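Local coordinates for glycine betaine, L-proline ABC transporter, glycine/betaine/L-proline-binding protein (ProX) (Borrelia burgdorferi, PDB 3TMG), which binds glycine betaine and probably serves as the substrate-binding component of an ABC transporter that imports this and related quaternary amines, at residues T53-M56 with Y57-L60; K251-R254 with N255-F259. All coordinates share one frame; numbering follows the deposited sequence.

Interaction 1 (T53-M56 with Y57-L60)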
loop_
_atom_site.group_PDB
_atom_site.type_symbol
_atom_site.label_atom_id
_atom_site.label_comp_id
_atom_site.label_asym_id
_atom_site.label_seq_id
_atom_site.Cartn_x
_atom_site.Cartn_y
_atom_site.Cartn_z
ATOM N N THR A 53 5.518 -9.120 1.414
ATOM C CA THR A 53 6.064 -8.078 2.286
ATOM C C THR A 53 7.395 -8.483 2.952
ATOM O O THR A 53 8.351 -7.678 2.971
ATOM C CB THR A 53 5.029 -7.655 3.351
ATOM O OG1 THR A 53 3.787 -7.376 2.709
ATOM C CG2 THR A 53 5.466 -6.334 4.043
ATOM N N SER A 54 7.443 -9.682 3.551
ATOM C CA SER A 54 8.649 -10.197 4.192
ATOM C C SER A 54 9.814 -10.218 3.207
ATOM O O SER A 54 10.913 -9.792 3.541
ATOM C CB SER A 54 8.422 -11.610 4.766
ATOM O OG SER A 54 9.633 -12.142 5.338
ATOM N N ILE A 55 9.581 -10.726 1.996
ATOM C CA ILE A 55 10.678 -10.850 1.015
ATOM C C ILE A 55 11.148 -9.486 0.509
ATOM O O ILE A 55 12.358 -9.255 0.334
ATOM C CB ILE A 55 10.265 -11.780 -0.153
ATOM C CG1 ILE A 55 10.306 -13.226 0.345
ATOM C CG2 ILE A 55 11.156 -11.574 -1.371
ATOM C CD1 ILE A 55 11.646 -13.659 0.946
ATOM N N MET A 56 10.192 -8.573 0.307
ATOM C CA MET A 56 10.536 -7.212 -0.066
ATOM C C MET A 56 11.504 -6.579 0.932
ATOM O O MET A 56 12.530 -6.043 0.527
ATOM C CB MET A 56 9.282 -6.330 -0.173
ATOM C CG MET A 56 9.601 -4.886 -0.600
ATOM S SD MET A 56 8.055 -3.918 -0.664
ATOM C CE MET A 56 7.649 -3.794 1.103
ATOM N N TYR A 57 11.182 -6.636 2.229
ATOM C CA TYR A 57 12.064 -6.123 3.271
ATOM C C TYR A 57 13.410 -6.887 3.361
ATOM O O TYR A 57 14.491 -6.277 3.460
ATOM C CB TYR A 57 11.353 -6.124 4.642
ATOM C CG TYR A 57 10.498 -4.925 4.858
ATOM C CD1 TYR A 57 11.062 -3.714 5.284
ATOM C CD2 TYR A 57 9.120 -4.970 4.635
ATOM C CE1 TYR A 57 10.274 -2.600 5.494
ATOM C CE2 TYR A 57 8.327 -3.847 4.832
ATOM C CZ TYR A 57 8.929 -2.662 5.250
ATOM O OH TYR A 57 8.158 -1.547 5.454
ATOM N N GLN A 58 13.353 -8.207 3.271
ATOM C CA GLN A 58 14.587 -9.037 3.240
ATOM C C GLN A 58 15.557 -8.610 2.128
ATOM O O GLN A 58 16.785 -8.436 2.336
ATOM C CB GLN A 58 14.220 -10.505 2.994
ATOM C CG GLN A 58 13.592 -11.232 4.167
ATOM C CD GLN A 58 13.953 -12.713 4.190
ATOM O OE1 GLN A 58 14.271 -13.323 3.156
ATOM N NE2 GLN A 58 13.947 -13.296 5.395
ATOM N N TYR A 59 15.013 -8.468 0.928
ATOM C CA TYR A 59 15.809 -8.169 -0.264
ATOM C C TYR A 59 16.411 -6.786 -0.273
ATOM O O TYR A 59 17.525 -6.591 -0.747
ATOM C CB TYR A 59 14.954 -8.327 -1.496
ATOM C CG TYR A 59 14.931 -9.723 -1.978
ATOM C CD1 TYR A 59 15.498 -10.750 -1.222
ATOM C CD2 TYR A 59 14.344 -10.033 -3.192
ATOM C CE1 TYR A 59 15.497 -12.045 -1.680
ATOM C CE2 TYR A 59 14.344 -11.336 -3.654
ATOM C CZ TYR A 59 14.910 -12.321 -2.894
ATOM O OH TYR A 59 14.883 -13.585 -3.369
ATOM N N LEU A 60 15.654 -5.851 0.268
ATOM C CA LEU A 60 16.110 -4.510 0.494
ATOM C C LEU A 60 17.336 -4.548 1.407
ATOM O O LEU A 60 18.360 -3.920 1.091
ATOM C CB LEU A 60 14.984 -3.696 1.114
ATOM C CG LEU A 60 15.309 -2.236 1.476
ATOM C CD1 LEU A 60 15.595 -1.416 0.227
ATOM C CD2 LEU A 60 14.169 -1.637 2.305
#
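Tyr57 meets Thr53 one turn earlier in two ways: its backbone N donates to Thr53 O at 3.1 Å, and the CD2–CE2 edge of its ring receives Thr53 CG2, which lies 3.9 Å from CE2 in the plane of the ring. Met56 adds to the same patch, for a bend at the sulfur (chi3 70°) brings CE back to 3.8 Å from Tyr57 CE2. The phenol OH reaches beyond this turn to Asp77 and Ser71, which fix the far end of the ring. Gln58 continues the backbone ladder with a bond from its N to Ser54 O. The amide oxygen Gln58 OE1 stands 3.4 Å from Ile55 CD1. Tyr59 N donates to Ile55 O at 2.8 Å, and here the ring offers a face: Ile55 CG2 sits over its centre in a CH-pi contact, 4.0 Å from the Tyr59 centroid. Leu60 N closes the series on Met56 O. This i to i+4 alpha-helical pattern has a buried side, with Thr53, Met56, Tyr57 and Leu60, and a more exposed one. Met56 and Leu60 rest on strand 67-73, Tyr57 touches Leu84 of helix 78-84 and Leu212 of strand 207-214, and Thr53 touches Trp25 of the betaine pocket.

Interaction 2 (K251-R254 with N255-F259)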
loop_
_atom_site.group_PDB
_atom_site.type_symbol
_atom_site.label_atom_id
_atom_site.label_comp_id
_atom_site.label_asym_id
_atom_site.label_seq_id
_atom_site.Cartn_x
_atom_site.Cartn_y
_atom_site.Cartn_z
ATOM N N LYS A 251 -3.663 -3.745 -17.038
ATOM C CA LYS A 251 -3.186 -2.599 -17.859
ATOM C C LYS A 251 -2.312 -1.638 -17.018
ATOM O O LYS A 251 -2.093 -0.495 -17.430
ATOM C CB LYS A 251 -4.328 -1.799 -18.465
ATOM C CG LYS A 251 -5.337 -2.523 -19.391
ATOM C CD LYS A 251 -4.694 -3.469 -20.390
ATOM C CE LYS A 251 -5.784 -4.007 -21.306
ATOM N NZ LYS A 251 -5.300 -5.117 -22.176
ATOM N N GLU A 252 -1.799 -2.092 -15.882
ATOM C CA GLU A 252 -1.104 -1.170 -14.943
ATOM C C GLU A 252 0.131 -0.540 -15.569
ATOM O O GLU A 252 0.435 0.613 -15.337
ATOM C CB GLU A 252 -0.690 -1.885 -13.656
ATOM C CG GLU A 252 -1.859 -2.498 -12.893
ATOM C CD GLU A 252 -2.109 -3.973 -13.237
ATOM O OE1 GLU A 252 -1.999 -4.412 -14.394
ATOM O OE2 GLU A 252 -2.431 -4.723 -12.295
ATOM N N TYR A 253 0.847 -1.289 -16.385
ATOM C CA TYR A 253 2.040 -0.661 -17.004
ATOM C C TYR A 253 1.649 0.382 -18.082
ATOM O O TYR A 253 2.176 1.491 -18.116
ATOM C CB TYR A 253 2.938 -1.733 -17.610
ATOM C CG TYR A 253 4.075 -1.114 -18.391
ATOM C CD1 TYR A 253 5.202 -0.606 -17.721
ATOM C CD2 TYR A 253 4.014 -1.011 -19.791
ATOM C CE1 TYR A 253 6.239 -0.002 -18.422
ATOM C CE2 TYR A 253 5.067 -0.446 -20.504
ATOM C CZ TYR A 253 6.180 0.054 -19.804
ATOM O OH TYR A 253 7.239 0.624 -20.508
ATOM N N ARG A 254 0.763 0.001 -18.995
ATOM C CA ARG A 254 0.251 0.934 -19.991
ATOM C C ARG A 254 -0.338 2.190 -19.318
ATOM O O ARG A 254 -0.108 3.313 -19.786
ATOM C CB ARG A 254 -0.815 0.265 -20.876
ATOM C CG ARG A 254 -1.334 1.147 -22.001
ATOM C CD ARG A 254 -2.742 0.707 -22.438
ATOM N NE ARG A 254 -3.756 0.969 -21.384
ATOM C CZ ARG A 254 -4.998 0.492 -21.409
ATOM N NH1 ARG A 254 -5.383 -0.337 -22.384
ATOM N NH2 ARG A 254 -5.836 0.795 -20.447
ATOM N N ASN A 255 -1.115 2.004 -18.245
ATOM C CA ASN A 255 -1.713 3.147 -17.541
ATOM C C ASN A 255 -0.673 4.006 -16.826
ATOM O O ASN A 255 -0.831 5.242 -16.760
ATOM C CB ASN A 255 -2.794 2.697 -16.551
ATOM C CG ASN A 255 -4.001 2.138 -17.270
ATOM O OD1 ASN A 255 -4.151 2.341 -18.486
ATOM N ND2 ASN A 255 -4.822 1.379 -16.555
ATOM N N ALA A 256 0.421 3.390 -16.392
ATOM C CA ALA A 256 1.574 4.174 -15.873
ATOM C C ALA A 256 2.252 4.993 -16.985
ATOM O O ALA A 256 2.678 6.141 -16.743
ATOM C CB ALA A 256 2.587 3.247 -15.174
ATOM N N VAL A 257 2.420 4.402 -18.169
ATOM C CA VAL A 257 2.960 5.149 -19.290
ATOM C C VAL A 257 2.094 6.403 -19.538
ATOM O O VAL A 257 2.624 7.517 -19.637
ATOM C CB VAL A 257 3.080 4.272 -20.555
ATOM C CG1 VAL A 257 3.427 5.134 -21.778
ATOM C CG2 VAL A 257 4.128 3.195 -20.332
ATOM N N GLU A 258 0.772 6.217 -19.647
ATOM C CA GLU A 258 -0.177 7.342 -19.798
ATOM C C GLU A 258 -0.067 8.365 -18.645
ATOM O O GLU A 258 -0.038 9.573 -18.894
ATOM C CB GLU A 258 -1.639 6.875 -19.918
ATOM C CG GLU A 258 -1.895 5.932 -21.079
ATOM C CD GLU A 258 -3.360 5.481 -21.158
ATOM O OE1 GLU A 258 -4.247 6.315 -20.832
ATOM O OE2 GLU A 258 -3.617 4.309 -21.539
ATOM N N PHE A 259 -0.001 7.881 -17.410
ATOM C CA PHE A 259 0.139 8.781 -16.232
ATOM C C PHE A 259 1.355 9.713 -16.362
ATOM O O PHE A 259 1.262 10.931 -16.137
ATOM C CB PHE A 259 0.253 7.962 -14.940
ATOM C CG PHE A 259 0.470 8.802 -13.732
ATOM C CD1 PHE A 259 1.743 9.199 -13.371
ATOM C CD2 PHE A 259 -0.599 9.167 -12.933
ATOM C CE1 PHE A 259 1.945 10.026 -12.248
ATOM C CE2 PHE A 259 -0.401 9.944 -11.782
ATOM C CZ PHE A 259 0.873 10.383 -11.439
#
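Asn255 OD1 is gripped by two nitrogens of the preceding residue, Arg254, whose NE and NH2 approach side-on at 3.2 and 3.0 Å from that one oxygen. The oxygen lies at the edge of the guanidinium and close to its plane, whereas the plane of the Asn255 amide is turned 46° from it. NE reaches OD1 from above the carbonyl plane, and NH2 lies nearer that plane. The Arg254 chain starts with CG anti to the backbone N (chi1 -176°) and then bends at chi3 (68°), which turns NE and NH2 toward the Asn255 amide. Lys251 CG lies against one face of the guanidinium.

Glu258, one turn on, runs alongside the arginine. Its OE2 comes to 3.3 Å from Arg254 NE but stands well out of the guanidinium plane, so the salt bridge rests on charge and no N-H is aimed at it. Glu248 forms a second salt bridge through Arg254 NH2, and the carboxylates of Glu258 and Glu248 probably both help to balance the charge of Arg254. Asn255 ND2 is held by Asn245.

On another side of the helix Val257 CG2 lies over one face of the Tyr253 ring in a CH-pi contact, 4.0 Å from its centroid and displaced toward the rim. Backbone bonds join the same turns; Asn255 N to Lys251 O, at 2.8 Å, starts the ladder from the N-cap residue, and Glu258 N to Arg254 O carries it on.

The start of helix 252-262 touches two other helices. Tyr253 and Val257 pack on Val37 of helix 26-41, with the tyrosine OH bonded to Glu40, while Asn255 and Glu258 touch Lys244 of helix 235-247, against which Phe259 also rests through Leu237.

In the fold
Both interactions illustrate side chains meeting one turn apart on a helix, and in each a methyl CG2 lies over a tyrosine face; interaction 2 adds a grip between neighbouring residues. The order differs: in interaction 1 the methyl precedes the ring, in interaction 2 it follows. Their centres are 25 Å apart and their nearest atoms about 16 Å, so they do not touch. Interaction 1 is the closer to the ligand, with the Thr53 side chain about 6 Å from trimethyl glycine and about 9 Å from that of Thr136, which binds it. In interaction 2 the side chain of Glu252 is about 14 Å from the ligand, and residues 251-259 belong to the helical packing away from the pocket.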